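Local coordinates for protein histidine kinase (Methanosarcina mazei, PDB 3LI9) that probably transfers phosphate from ATP to protein histidines in sensory signalling, with this chain forming its extracellular PDC-fold (Cache) sensor domain, at residues Leu139-Phe144 with Thr197-Ser202; Asn108-Pro113 with Glu146-Val151; Val249-Glu254 with Ser262-Val267. One frame throughout, in Å; residues are numbered along the deposited sequence.

Contact 1: residues Leu139-Phe144 with Thr197-Ser202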
ATOM      1  N   LEU A 139       4.060   1.553   5.225  1.00 19.76           N
ATOM      2  CA  LEU A 139       3.099   1.159   4.273  1.00 19.69           C
ATOM      3  C   LEU A 139       2.543  -0.174   4.781  1.00 20.84           C
ATOM      4  O   LEU A 139       3.316  -1.147   5.006  1.00 20.74           O
ATOM      5  CB  LEU A 139       3.763   1.008   2.904  1.00 20.45           C
ATOM      6  CG  LEU A 139       2.958   0.407   1.811  1.00 22.62           C
ATOM      7  CD1 LEU A 139       1.815   1.314   1.369  1.00 24.19           C
ATOM      8  CD2 LEU A 139       3.905   0.168   0.608  1.00 26.60           C
ATOM      9  N   THR A 140       1.227  -0.212   4.983  1.00 17.32           N
ATOM     10  CA  THR A 140       0.596  -1.463   5.473  1.00 18.20           C
ATOM     11  C   THR A 140       0.627  -2.524   4.361  1.00 19.40           C
ATOM     12  O   THR A 140       0.774  -2.270   3.144  1.00 18.57           O
ATOM     13  CB  THR A 140      -0.916  -1.219   5.818  1.00 18.50           C
ATOM     14  OG1 THR A 140      -1.621  -0.936   4.594  1.00 19.44           O
ATOM     15  CG2 THR A 140      -1.028  -0.101   6.872  1.00 19.39           C
ATOM     16  N   GLU A 141       0.363  -3.746   4.788  1.00 19.36           N
ATOM     17  CA  GLU A 141       0.065  -4.791   3.822  1.00 20.49           C
ATOM     18  C   GLU A 141      -1.334  -4.469   3.262  1.00 17.74           C
ATOM     19  O   GLU A 141      -2.110  -3.846   3.964  1.00 17.18           O
ATOM     20  CB  GLU A 141       0.169  -6.137   4.545  1.00 23.14           C
ATOM     21  CG  GLU A 141       1.729  -6.572   4.473  1.00 28.83           C
ATOM     22  CD  GLU A 141       2.236  -6.854   3.003  1.00 34.69           C
ATOM     23  OE1 GLU A 141       1.828  -7.934   2.553  1.00 34.68           O
ATOM     24  OE2 GLU A 141       3.029  -6.052   2.299  1.00 23.82           O
ATOM     25  N   PRO A 142      -1.584  -4.802   1.992  1.00 17.83           N
ATOM     26  CA  PRO A 142      -2.916  -4.521   1.419  1.00 16.10           C
ATOM     27  C   PRO A 142      -4.009  -5.244   2.181  1.00 17.50           C
ATOM     28  O   PRO A 142      -3.785  -6.315   2.812  1.00 15.68           O
ATOM     29  CB  PRO A 142      -2.814  -5.091  -0.002  1.00 16.13           C
ATOM     30  CG  PRO A 142      -1.801  -6.324   0.209  1.00 23.13           C
ATOM     31  CD  PRO A 142      -0.749  -5.487   0.991  1.00 19.99           C
ATOM     32  N   TYR A 143      -5.193  -4.659   2.156  1.00 15.18           N
ATOM     33  CA  TYR A 143      -6.308  -5.221   2.967  1.00 15.35           C
ATOM     34  C   TYR A 143      -7.605  -4.768   2.369  1.00 15.26           C
ATOM     35  O   TYR A 143      -7.708  -3.804   1.552  1.00 13.22           O
ATOM     36  CB  TYR A 143      -6.191  -4.776   4.426  1.00 14.62           C
ATOM     37  CG  TYR A 143      -6.258  -3.275   4.615  1.00 15.45           C
ATOM     38  CD1 TYR A 143      -7.499  -2.610   4.835  1.00 14.79           C
ATOM     39  CD2 TYR A 143      -5.066  -2.508   4.544  1.00 16.41           C
ATOM     40  CE1 TYR A 143      -7.519  -1.189   4.982  1.00 18.37           C
ATOM     41  CE2 TYR A 143      -5.071  -1.124   4.729  1.00 16.93           C
ATOM     42  CZ  TYR A 143      -6.301  -0.482   4.914  1.00 19.95           C
ATOM     43  OH  TYR A 143      -6.350   0.861   5.099  1.00 19.92           O
ATOM     44  N   PHE A 144      -8.661  -5.479   2.764  1.00 15.31           N
ATOM     45  CA  PHE A 144      -9.986  -4.987   2.400  1.00 15.83           C
ATOM     46  C   PHE A 144     -10.622  -4.215   3.553  1.00 15.13           C
ATOM     47  O   PHE A 144     -10.467  -4.597   4.731  1.00 16.20           O
ATOM     48  CB  PHE A 144     -10.891  -6.197   2.126  1.00 15.32           C
ATOM     49  CG  PHE A 144     -10.602  -6.876   0.831  1.00 14.62           C
ATOM     50  CD1 PHE A 144     -11.107  -6.370  -0.320  1.00 19.41           C
ATOM     51  CD2 PHE A 144      -9.762  -8.000   0.787  1.00 19.31           C
ATOM     52  CE1 PHE A 144     -10.836  -6.952  -1.591  1.00 20.16           C
ATOM     53  CE2 PHE A 144      -9.499  -8.594  -0.497  1.00 18.17           C
ATOM     54  CZ  PHE A 144     -10.044  -8.061  -1.658  1.00 18.75           C
ATOM     55  N   THR A 197       4.632  -9.487   1.519  1.00 14.73           N
ATOM     56  CA  THR A 197       4.440 -10.858   2.061  1.00 16.86           C
ATOM     57  C   THR A 197       3.845 -11.787   1.012  1.00 16.79           C
ATOM     58  O   THR A 197       3.420 -12.879   1.346  1.00 17.51           O
ATOM     59  CB  THR A 197       3.552 -10.861   3.326  1.00 17.58           C
ATOM     60  OG1 THR A 197       2.239 -10.294   3.028  1.00 19.29           O
ATOM     61  CG2 THR A 197       4.214 -10.040   4.468  1.00 19.87           C
ATOM     62  N   GLY A 198       3.862 -11.391  -0.268  1.00 14.73           N
ATOM     63  CA  GLY A 198       3.539 -12.293  -1.337  1.00 15.98           C
ATOM     64  C   GLY A 198       2.048 -12.375  -1.636  1.00 14.71           C
ATOM     65  O   GLY A 198       1.671 -13.209  -2.469  1.00 15.80           O
ATOM     66  N   ILE A 199       1.239 -11.488  -1.050  1.00 15.49           N
ATOM     67  CA  ILE A 199      -0.218 -11.536  -1.349  1.00 14.20           C
ATOM     68  C   ILE A 199      -0.525 -10.954  -2.730  1.00 13.92           C
ATOM     69  O   ILE A 199      -0.020  -9.861  -3.095  1.00 14.02           O
ATOM     70  CB  ILE A 199      -0.971 -10.663  -0.350  1.00 16.68           C
ATOM     71  CG1 ILE A 199      -0.743 -11.169   1.089  1.00 20.51           C
ATOM     72  CG2 ILE A 199      -2.470 -10.665  -0.669  1.00 15.66           C
ATOM     73  CD1 ILE A 199      -1.405 -12.579   1.334  1.00 29.60           C
ATOM     74  N   PHE A 200      -1.358 -11.651  -3.510  1.00 13.10           N
ATOM     75  CA  PHE A 200      -1.695 -11.129  -4.821  1.00 14.06           C
ATOM     76  C   PHE A 200      -2.369  -9.807  -4.748  1.00 13.76           C
ATOM     77  O   PHE A 200      -3.372  -9.650  -4.047  1.00 15.23           O
ATOM     78  CB  PHE A 200      -2.625 -12.129  -5.629  1.00 12.61           C
ATOM     79  CG  PHE A 200      -1.888 -13.380  -6.080  1.00 14.43           C
ATOM     80  CD1 PHE A 200      -1.310 -13.422  -7.335  1.00 18.61           C
ATOM     81  CD2 PHE A 200      -1.847 -14.488  -5.244  1.00 17.23           C
ATOM     82  CE1 PHE A 200      -0.577 -14.560  -7.823  1.00 16.79           C
ATOM     83  CE2 PHE A 200      -1.108 -15.659  -5.690  1.00 20.88           C
ATOM     84  CZ  PHE A 200      -0.480 -15.673  -6.947  1.00 17.47           C
ATOM     85  N   LEU A 201      -1.872  -8.865  -5.558  1.00 12.63           N
ATOM     86  CA  LEU A 201      -2.595  -7.588  -5.688  1.00 13.53           C
ATOM     87  C   LEU A 201      -3.418  -7.595  -7.019  1.00 13.68           C
ATOM     88  O   LEU A 201      -4.182  -6.647  -7.296  1.00 15.70           O
ATOM     89  CB  LEU A 201      -1.619  -6.416  -5.821  1.00 13.87           C
ATOM     90  CG  LEU A 201      -0.719  -6.405  -4.536  1.00 19.48           C
ATOM     91  CD1 LEU A 201       0.181  -5.227  -4.547  1.00 21.31           C
ATOM     92  CD2 LEU A 201      -1.508  -6.523  -3.231  1.00 19.85           C
ATOM     93  N   SER A 202      -3.141  -8.597  -7.885  1.00 13.48           N
ATOM     94  CA  SER A 202      -3.821  -8.689  -9.199  1.00 14.24           C
ATOM     95  C   SER A 202      -3.698 -10.143  -9.635  1.00 15.48           C
ATOM     96  O   SER A 202      -2.829 -10.875  -9.133  1.00 14.46           O
ATOM     97  CB  SER A 202      -3.135  -7.837 -10.285  1.00 13.38           C
ATOM     98  OG  SER A 202      -1.787  -8.229 -10.542  1.00 13.56           O
TER

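Contact 2: residues Asn108-Pro113 with Glu146-Val151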
ATOM      1  N   ASN A 108     -12.924  10.657   4.178  1.00 12.39           N
ATOM      2  CA  ASN A 108     -12.943   9.574   3.164  1.00 11.43           C
ATOM      3  C   ASN A 108     -14.139   9.590   2.268  1.00 13.12           C
ATOM      4  O   ASN A 108     -15.155  10.199   2.583  1.00 12.93           O
ATOM      5  CB  ASN A 108     -12.846   8.202   3.874  1.00 13.28           C
ATOM      6  CG  ASN A 108     -14.117   7.873   4.646  1.00 17.14           C
ATOM      7  OD1 ASN A 108     -14.304   8.256   5.862  1.00 20.92           O
ATOM      8  ND2 ASN A 108     -15.027   7.257   3.968  1.00 13.38           N
ATOM      9  N   LYS A 109     -14.014   8.891   1.161  1.00 14.43           N
ATOM     10  CA  LYS A 109     -15.178   8.609   0.315  1.00 15.76           C
ATOM     11  C   LYS A 109     -15.451   7.118   0.118  1.00 17.91           C
ATOM     12  O   LYS A 109     -15.962   6.701  -0.963  1.00 18.01           O
ATOM     13  CB  LYS A 109     -15.022   9.383  -1.013  1.00 18.25           C
ATOM     14  CG  LYS A 109     -13.813   9.085  -1.725  1.00 19.50           C
ATOM     15  CD  LYS A 109     -13.699   9.931  -3.064  1.00 27.65           C
ATOM     16  CE  LYS A 109     -13.475  11.388  -2.831  1.00 32.14           C
ATOM     17  NZ  LYS A 109     -12.973  11.961  -4.163  1.00 36.12           N
ATOM     18  N   ILE A 110     -15.195   6.323   1.146  1.00 18.52           N
ATOM     19  CA  ILE A 110     -15.346   4.860   1.122  1.00 21.20           C
ATOM     20  C   ILE A 110     -16.744   4.476   0.734  1.00 22.31           C
ATOM     21  O   ILE A 110     -16.919   3.579  -0.086  1.00 22.50           O
ATOM     22  CB  ILE A 110     -15.086   4.248   2.535  1.00 21.41           C
ATOM     23  CG1 ILE A 110     -13.635   4.403   3.025  1.00 23.28           C
ATOM     24  CG2 ILE A 110     -15.457   2.682   2.622  1.00 24.09           C
ATOM     25  CD1 ILE A 110     -12.631   3.576   2.232  1.00 26.01           C
ATOM     26  N   ASN A 111     -17.744   5.162   1.272  1.00 22.99           N
ATOM     27  CA  ASN A 111     -19.119   4.761   1.060  1.00 25.98           C
ATOM     28  C   ASN A 111     -19.718   5.594  -0.050  1.00 25.93           C
ATOM     29  O   ASN A 111     -20.933   5.473  -0.321  1.00 27.74           O
ATOM     30  CB  ASN A 111     -19.957   4.946   2.358  1.00 26.45           C
ATOM     31  CG  ASN A 111     -19.574   3.955   3.462  1.00 33.28           C
ATOM     32  OD1 ASN A 111     -18.399   3.764   3.846  1.00 34.48           O
ATOM     33  ND2 ASN A 111     -20.586   3.318   4.008  1.00 42.24           N
ATOM     34  N   GLY A 112     -18.899   6.426  -0.696  1.00 26.41           N
ATOM     35  CA  GLY A 112     -19.297   7.260  -1.836  1.00 25.16           C
ATOM     36  C   GLY A 112     -19.120   8.769  -1.668  1.00 24.42           C
ATOM     37  O   GLY A 112     -18.248   9.397  -2.273  1.00 25.41           O
ATOM     38  N   PRO A 113     -19.959   9.421  -0.824  1.00 24.25           N
ATOM     39  CA  PRO A 113     -19.799  10.876  -0.644  1.00 22.63           C
ATOM     40  C   PRO A 113     -18.601  11.135   0.354  1.00 20.37           C
ATOM     41  O   PRO A 113     -18.211  10.218   1.112  1.00 20.46           O
ATOM     42  CB  PRO A 113     -21.132  11.294   0.000  1.00 24.84           C
ATOM     43  CG  PRO A 113     -21.637  10.058   0.682  1.00 26.12           C
ATOM     44  CD  PRO A 113     -21.206   8.900  -0.258  1.00 26.18           C
ATOM     45  N   GLU A 146     -14.474  -2.280   4.221  1.00 18.35           N
ATOM     46  CA  GLU A 146     -15.798  -1.943   3.652  1.00 20.08           C
ATOM     47  C   GLU A 146     -15.864  -2.248   2.162  1.00 19.63           C
ATOM     48  O   GLU A 146     -16.445  -1.491   1.327  1.00 21.40           O
ATOM     49  CB  GLU A 146     -16.248  -0.484   4.124  1.00 21.57           C
ATOM     50  CG  GLU A 146     -16.246  -0.419   5.670  1.00 26.25           C
ATOM     51  CD  GLU A 146     -16.631   0.934   6.315  1.00 31.70           C
ATOM     52  OE1 GLU A 146     -16.668   1.028   7.602  1.00 29.41           O
ATOM     53  OE2 GLU A 146     -16.866   1.865   5.527  1.00 36.25           O
ATOM     54  N   GLY A 147     -15.330  -3.437   1.781  1.00 18.41           N
ATOM     55  CA  GLY A 147     -15.449  -3.916   0.413  1.00 18.66           C
ATOM     56  C   GLY A 147     -14.381  -3.391  -0.560  1.00 18.16           C
ATOM     57  O   GLY A 147     -14.374  -3.789  -1.672  1.00 19.02           O
ATOM     58  N   ILE A 148     -13.520  -2.487  -0.109  1.00 16.30           N
ATOM     59  CA  ILE A 148     -12.539  -1.905  -1.013  1.00 15.98           C
ATOM     60  C   ILE A 148     -11.092  -2.385  -0.676  1.00 11.96           C
ATOM     61  O   ILE A 148     -10.716  -2.276   0.435  1.00 14.31           O
ATOM     62  CB  ILE A 148     -12.612  -0.406  -0.939  1.00 18.21           C
ATOM     63  CG1 ILE A 148     -14.049  -0.013  -1.418  1.00 21.46           C
ATOM     64  CG2 ILE A 148     -11.544   0.246  -1.901  1.00 17.80           C
ATOM     65  CD1 ILE A 148     -14.398   1.343  -1.120  1.00 26.08           C
ATOM     66  N   PHE A 149     -10.402  -2.897  -1.698  1.00 12.84           N
ATOM     67  CA  PHE A 149      -9.004  -3.369  -1.596  1.00 13.32           C
ATOM     68  C   PHE A 149      -8.101  -2.137  -1.626  1.00 11.07           C
ATOM     69  O   PHE A 149      -8.214  -1.324  -2.549  1.00 12.69           O
ATOM     70  CB  PHE A 149      -8.722  -4.255  -2.815  1.00 11.90           C
ATOM     71  CG  PHE A 149      -7.439  -5.109  -2.615  1.00 13.50           C
ATOM     72  CD1 PHE A 149      -7.167  -5.721  -1.409  1.00 13.86           C
ATOM     73  CD2 PHE A 149      -6.534  -5.169  -3.643  1.00 17.85           C
ATOM     74  CE1 PHE A 149      -5.972  -6.499  -1.259  1.00 15.52           C
ATOM     75  CE2 PHE A 149      -5.380  -5.904  -3.523  1.00 18.07           C
ATOM     76  CZ  PHE A 149      -5.079  -6.503  -2.346  1.00 12.19           C
HETATM   77  N   MSE A 150      -7.275  -1.984  -0.606  1.00 12.19           N
HETATM   78  CA  MSE A 150      -6.431  -0.804  -0.470  1.00 12.59           C
HETATM   79  C   MSE A 150      -5.167  -1.067   0.340  1.00 13.48           C
HETATM   80  O   MSE A 150      -4.927  -2.153   0.884  1.00 14.05           O
HETATM   81  CB  MSE A 150      -7.222   0.314   0.208  1.00 13.47           C
HETATM   82  CG  MSE A 150      -7.675  -0.046   1.600  1.00 13.95           C
HETATM   83 SE   MSE A 150      -8.832   1.445   2.338  1.00 20.13          SE
HETATM   84  CE  MSE A 150     -10.417   1.074   1.334  1.00 17.44           C
ATOM     85  N   VAL A 151      -4.320  -0.042   0.301  1.00 13.51           N
ATOM     86  CA  VAL A 151      -3.185  -0.001   1.223  1.00 14.72           C
ATOM     87  C   VAL A 151      -3.141   1.380   1.871  1.00 15.48           C
ATOM     88  O   VAL A 151      -3.662   2.334   1.307  1.00 14.60           O
ATOM     89  CB  VAL A 151      -1.889  -0.294   0.420  1.00 14.54           C
ATOM     90  CG1 VAL A 151      -1.499   0.811  -0.580  1.00 17.98           C
ATOM     91  CG2 VAL A 151      -0.785  -0.765   1.321  1.00 20.84           C
TER

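Contact 3: residues Val249-Glu254 with Ser262-Val267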
ATOM      1  N   VAL A 249       7.766 -22.926 -16.823  1.00 29.05           N
ATOM      2  CA  VAL A 249       7.445 -21.475 -16.911  1.00 27.81           C
ATOM      3  C   VAL A 249       8.505 -20.869 -16.040  1.00 25.88           C
ATOM      4  O   VAL A 249       8.981 -21.480 -15.081  1.00 27.04           O
ATOM      5  CB  VAL A 249       6.004 -21.012 -16.358  1.00 28.00           C
ATOM      6  CG1 VAL A 249       4.853 -21.456 -17.315  1.00 31.10           C
ATOM      7  CG2 VAL A 249       5.767 -21.507 -14.972  1.00 30.84           C
ATOM      8  N   ILE A 250       8.899 -19.651 -16.378  1.00 24.83           N
ATOM      9  CA  ILE A 250       9.853 -18.959 -15.557  1.00 22.27           C
ATOM     10  C   ILE A 250       9.089 -17.793 -14.944  1.00 20.41           C
ATOM     11  O   ILE A 250       8.361 -17.135 -15.681  1.00 21.97           O
ATOM     12  CB  ILE A 250      10.947 -18.375 -16.437  1.00 22.45           C
ATOM     13  CG1 ILE A 250      11.647 -19.521 -17.208  1.00 25.71           C
ATOM     14  CG2 ILE A 250      12.043 -17.736 -15.562  1.00 21.57           C
ATOM     15  CD1 ILE A 250      12.291 -19.014 -18.420  1.00 30.54           C
HETATM   16  N   MSE A 251       9.267 -17.578 -13.652  1.00 18.93           N
HETATM   17  CA  MSE A 251       8.622 -16.419 -12.997  1.00 18.25           C
HETATM   18  C   MSE A 251       9.792 -15.458 -12.735  1.00 17.28           C
HETATM   19  O   MSE A 251      10.699 -15.782 -11.913  1.00 17.76           O
HETATM   20  CB  MSE A 251       7.911 -16.957 -11.771  1.00 21.04           C
HETATM   21  CG  MSE A 251       7.828 -16.092 -10.600  1.00 26.95           C
HETATM   22 SE   MSE A 251       6.710 -16.952  -9.232  1.00 38.02          SE
HETATM   23  CE  MSE A 251       5.573 -17.830 -10.369  1.00 15.50           C
ATOM     24  N   PHE A 252       9.710 -14.264 -13.342  1.00 16.30           N
ATOM     25  CA  PHE A 252      10.667 -13.203 -13.119  1.00 16.29           C
ATOM     26  C   PHE A 252      10.057 -12.213 -12.122  1.00 17.40           C
ATOM     27  O   PHE A 252       8.882 -11.813 -12.308  1.00 19.74           O
ATOM     28  CB  PHE A 252      10.961 -12.449 -14.357  1.00 15.92           C
ATOM     29  CG  PHE A 252      11.583 -13.275 -15.460  1.00 16.65           C
ATOM     30  CD1 PHE A 252      12.968 -13.281 -15.600  1.00 17.07           C
ATOM     31  CD2 PHE A 252      10.761 -13.940 -16.360  1.00 17.92           C
ATOM     32  CE1 PHE A 252      13.544 -14.051 -16.688  1.00 18.12           C
ATOM     33  CE2 PHE A 252      11.304 -14.664 -17.440  1.00 22.05           C
ATOM     34  CZ  PHE A 252      12.680 -14.729 -17.568  1.00 19.16           C
ATOM     35  N   TYR A 253      10.761 -11.942 -11.038  1.00 15.78           N
ATOM     36  CA  TYR A 253      10.149 -11.031 -10.044  1.00 14.85           C
ATOM     37  C   TYR A 253      11.148  -9.905  -9.781  1.00 16.51           C
ATOM     38  O   TYR A 253      12.371 -10.137  -9.643  1.00 14.92           O
ATOM     39  CB  TYR A 253       9.754 -11.717  -8.762  1.00 15.73           C
ATOM     40  CG  TYR A 253      10.833 -12.648  -8.187  1.00 14.36           C
ATOM     41  CD1 TYR A 253      11.754 -12.191  -7.261  1.00 15.90           C
ATOM     42  CD2 TYR A 253      10.952 -13.963  -8.691  1.00 17.16           C
ATOM     43  CE1 TYR A 253      12.753 -13.068  -6.757  1.00 20.02           C
ATOM     44  CE2 TYR A 253      11.960 -14.819  -8.220  1.00 16.73           C
ATOM     45  CZ  TYR A 253      12.821 -14.398  -7.286  1.00 19.65           C
ATOM     46  OH  TYR A 253      13.816 -15.311  -6.879  1.00 20.67           O
ATOM     47  N   GLU A 254      10.636  -8.667  -9.680  1.00 13.33           N
ATOM     48  CA  GLU A 254      11.545  -7.510  -9.449  1.00 14.41           C
ATOM     49  C   GLU A 254      10.872  -6.608  -8.445  1.00 14.04           C
ATOM     50  O   GLU A 254       9.659  -6.390  -8.475  1.00 13.41           O
ATOM     51  CB  GLU A 254      11.811  -6.739 -10.747  1.00 13.56           C
ATOM     52  CG  GLU A 254      12.743  -7.479 -11.726  1.00 13.71           C
ATOM     53  CD  GLU A 254      14.145  -7.575 -11.185  1.00 20.34           C
ATOM     54  OE1 GLU A 254      14.544  -6.852 -10.267  1.00 19.29           O
ATOM     55  OE2 GLU A 254      14.859  -8.436 -11.719  1.00 20.00           O
ATOM     56  N   SER A 262       6.375  -6.591  -5.233  1.00 10.25           N
ATOM     57  CA  SER A 262       7.116  -7.158  -6.319  1.00 10.72           C
ATOM     58  C   SER A 262       6.267  -7.224  -7.577  1.00 10.94           C
ATOM     59  O   SER A 262       5.072  -7.589  -7.433  1.00 14.05           O
ATOM     60  CB  SER A 262       7.651  -8.599  -5.950  1.00 13.09           C
ATOM     61  OG  SER A 262       8.558  -9.065  -6.972  1.00 14.17           O
ATOM     62  N   PHE A 263       6.868  -6.977  -8.749  1.00 12.06           N
ATOM     63  CA  PHE A 263       6.164  -7.176  -9.991  1.00 11.43           C
ATOM     64  C   PHE A 263       6.679  -8.507 -10.581  1.00 14.10           C
ATOM     65  O   PHE A 263       7.893  -8.721 -10.637  1.00 13.80           O
ATOM     66  CB  PHE A 263       6.469  -5.992 -10.990  1.00 11.62           C
ATOM     67  CG  PHE A 263       5.795  -6.205 -12.335  1.00 12.45           C
ATOM     68  CD1 PHE A 263       4.503  -5.756 -12.549  1.00 18.74           C
ATOM     69  CD2 PHE A 263       6.472  -6.892 -13.347  1.00 15.18           C
ATOM     70  CE1 PHE A 263       3.884  -5.970 -13.812  1.00 15.51           C
ATOM     71  CE2 PHE A 263       5.844  -7.098 -14.623  1.00 19.47           C
ATOM     72  CZ  PHE A 263       4.570  -6.616 -14.819  1.00 17.52           C
ATOM     73  N   VAL A 264       5.743  -9.375 -10.985  1.00 13.37           N
ATOM     74  CA  VAL A 264       6.110 -10.729 -11.439  1.00 15.18           C
ATOM     75  C   VAL A 264       5.651 -10.936 -12.873  1.00 16.08           C
ATOM     76  O   VAL A 264       4.483 -10.678 -13.245  1.00 16.10           O
ATOM     77  CB  VAL A 264       5.480 -11.808 -10.516  1.00 13.10           C
ATOM     78  CG1 VAL A 264       5.982 -13.209 -10.926  1.00 14.07           C
ATOM     79  CG2 VAL A 264       5.809 -11.547  -9.084  1.00 14.94           C
ATOM     80  N   LEU A 265       6.563 -11.376 -13.723  1.00 16.59           N
ATOM     81  CA  LEU A 265       6.194 -11.749 -15.072  1.00 18.17           C
ATOM     82  C   LEU A 265       6.310 -13.274 -15.171  1.00 20.98           C
ATOM     83  O   LEU A 265       7.330 -13.858 -14.702  1.00 20.24           O
ATOM     84  CB  LEU A 265       7.218 -11.222 -16.094  1.00 22.00           C
ATOM     85  CG  LEU A 265       7.135  -9.907 -16.782  1.00 26.59           C
ATOM     86  CD1 LEU A 265       8.318  -9.813 -17.794  1.00 27.29           C
ATOM     87  CD2 LEU A 265       5.778  -9.663 -17.431  1.00 26.14           C
ATOM     88  N   VAL A 266       5.292 -13.902 -15.753  1.00 19.53           N
ATOM     89  CA  VAL A 266       5.293 -15.372 -15.838  1.00 21.53           C
ATOM     90  C   VAL A 266       5.371 -15.709 -17.343  1.00 22.24           C
ATOM     91  O   VAL A 266       4.533 -15.278 -18.123  1.00 22.67           O
ATOM     92  CB  VAL A 266       4.022 -15.994 -15.227  1.00 20.55           C
ATOM     93  CG1 VAL A 266       3.973 -17.513 -15.444  1.00 21.91           C
ATOM     94  CG2 VAL A 266       3.919 -15.687 -13.718  1.00 21.51           C
ATOM     95  N   VAL A 267       6.445 -16.398 -17.738  1.00 22.19           N
ATOM     96  CA  VAL A 267       6.730 -16.598 -19.143  1.00 23.92           C
ATOM     97  C   VAL A 267       6.992 -18.104 -19.371  1.00 23.85           C
ATOM     98  O   VAL A 267       7.859 -18.675 -18.702  1.00 24.76           O
ATOM     99  CB  VAL A 267       8.061 -15.949 -19.520  1.00 22.78           C
ATOM    100  CG1 VAL A 267       8.266 -16.085 -20.986  1.00 28.17           C
ATOM    101  CG2 VAL A 267       8.107 -14.446 -19.181  1.00 27.15           C
TER

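Contact 1: residues Leu139-Phe144 with Thr197-Ser202
Glu-141 reaches out of the 139-144 segment and lodges its carboxylate against Thr-197, while Pro-142 next to it packs on Leu-201. From CB the glutamate turns beside its own backbone N (chi1 -86°) and bends again at chi2 (-65°), a doubly folded course that brings the tip across to the loop. Glu-141 CG passes 4.0 Å from Thr-197 OG1, and Glu-141 CD closes to 3.4 Å from the same OG1. Glu-141 OE1 then takes the hydrogen bond given by Thr-197 OG1; its modelled length of 2.4 Å is so short that the exact value is doubtful. A weak second bond, 3.4 Å, comes to Glu-141 OE1 from Thr-197 N, so hydroxyl and amide of one residue bind a single oxygen. Ser-195 OG adds a further hydrogen bond to OE1, and Asn-196 N gives a weak one to OE2. The loop thus curls round the carboxylate, and Gly-198 supplies the positive phi that its course requires.

Beside this polar grip, Pro-142 CG sits a tight 3.5 Å from Leu-201 CD2, the two side chains crossing at about a right angle, and Pro-142 CG lies 4.5 Å from Ile-199 CB. Phe-261 touches Glu-141, Pro-142 and Leu-201 alike. With a valine in place of Glu-141, Thr-197 OG1 and Ser-195 OG would probably lose their shared acceptor, and the 197-202 loop would be less firmly fixed to the 139-144 segment.

Glu-141 and Pro-142 sit in the bend before strand 143-145 of one sheet, and 197-202 is the loop that follows strand 190-194 of the other. The chemistry is that of an anionic oxygen gathering donors from one loop, consistent with a local clasp between the subdomains.

Contact 2: residues Asn108-Pro113 with Glu146-Val151
Ile-110 sets CG2 anti to its backbone N and CG1 beside that N (chi1 -66°), and this fork sends its two branches to different partners, Glu-146 and Met-150. Glu-146 answers with a chain extended beyond CG (chi2 179°), which it lays across the isoleucine at about a right angle: Ile-110 CG2 is 3.6 Å from Glu-146 CB and 3.3 Å from Glu-146 OE2. The other branch ends at Ile-110 CD1, a tight 3.5 Å from CE of selenomethionine Met-150, whose chain bends at chi3 to present this methyl. Ile-148 CD1 comes up from the side of the Ile-110 carbonyl, 3.5 Å from Ile-110 O and 4.1 Å from Ile-110 CG2.

Both backbones turn sharply here. Ile-110 is a corner residue of the type I turn from Lys-109 to Gly-112, closed by Gly-112 N to Lys-109 O at 3.0 Å; Glu-146 and Gly-147 have the backbone angles of a type I' turn linking strands 143-145 and 148-159. Tyr-145 also touches Ile-110, and Met-150 lies near a bound buffer molecule, which may mark a pocket in this subdomain.

The end of Asn-111 approaches the Glu-146 carboxylate at the exposed margin. The chemistry implies a loop held on the hairpin mainly by the shape and burial of Ile-110, with the charge kept at the rim.

Contact 3: residues Val249-Glu254 with Ser262-Val267
Phe-252 presents the edge of its ring to Val-267, with CE2 3.6 Å from Val-267 CG2, and the two side chains meet obliquely as a diagonal pair across neighbouring strands. The ring is turned so that one face receives Ile-250 CG2, 3.6 Å above its plane and offset toward the rim. Leu-265, the direct partner of Phe-252, lies on the same side of the sheet, its CB 4.3 Å from Phe-252 CB. Helices 13-48 and 269-272 touch Phe-252 on this side, and His-237 meets its ring.

On the opposite side Met-251, a selenomethionine, crosses Val-264 obliquely, with CG pressed to 3.4 Å from Val-264 CG1, close for two carbons. Its CE goes on to Val-266. Tyr-253 has CG lodged between the backbone N and carbonyl carbon (chi1 46°), which leads the ring away from the partner strand and leaves CB to do the touching: Tyr-253 CB is 3.4 Å from Ser-262 OG and 4.0 Å from Val-264 CG2. The distant hydroxyl of the tyrosine is hydrogen-bonded to Asp-229 of helix 221-231, whose residues also pack on its side chain.

Six backbone hydrogen bonds hold these side chains in register, two at each of the pairs Ile-250 with Val-267, Phe-252 with Leu-265 and Glu-254 with Phe-263. The bond from Ile-250 N to Val-267 O is 2.7 Å long and nearly straight at 172°. The strand axes run antiparallel at 161°.

Strand 190-194 extends the sheet beyond 261-268, and strand 236-241 extends it beyond 248-256. The arrangement is that of a regular antiparallel beta hairpin forming the two inner strands of a four-stranded sheet, with helices packed on both sides as in the PAS-like subdomains of Cache sensors.

Contact 2 sits at one end of the larger antiparallel sheet, where a loop between two of its strands meets the 143-145/148-159 hairpin; contact 3 lies in the four-stranded sheet, and contact 1 joins the two parts of this double Cache domain. The centres of contacts 1 and 2 are about 16 Å apart, yet they touch: Tyr-143 N probably hydrogen-bonds to Met-150 O at 2.8 Å. Their segments alternate along the chain. Contact 3 follows both; its centre is about 17 Å from that of contact 1 and about 30 Å from that of contact 2. The three contacts together thus span both subdomains of the sensor domain, with contact 1 at their junction.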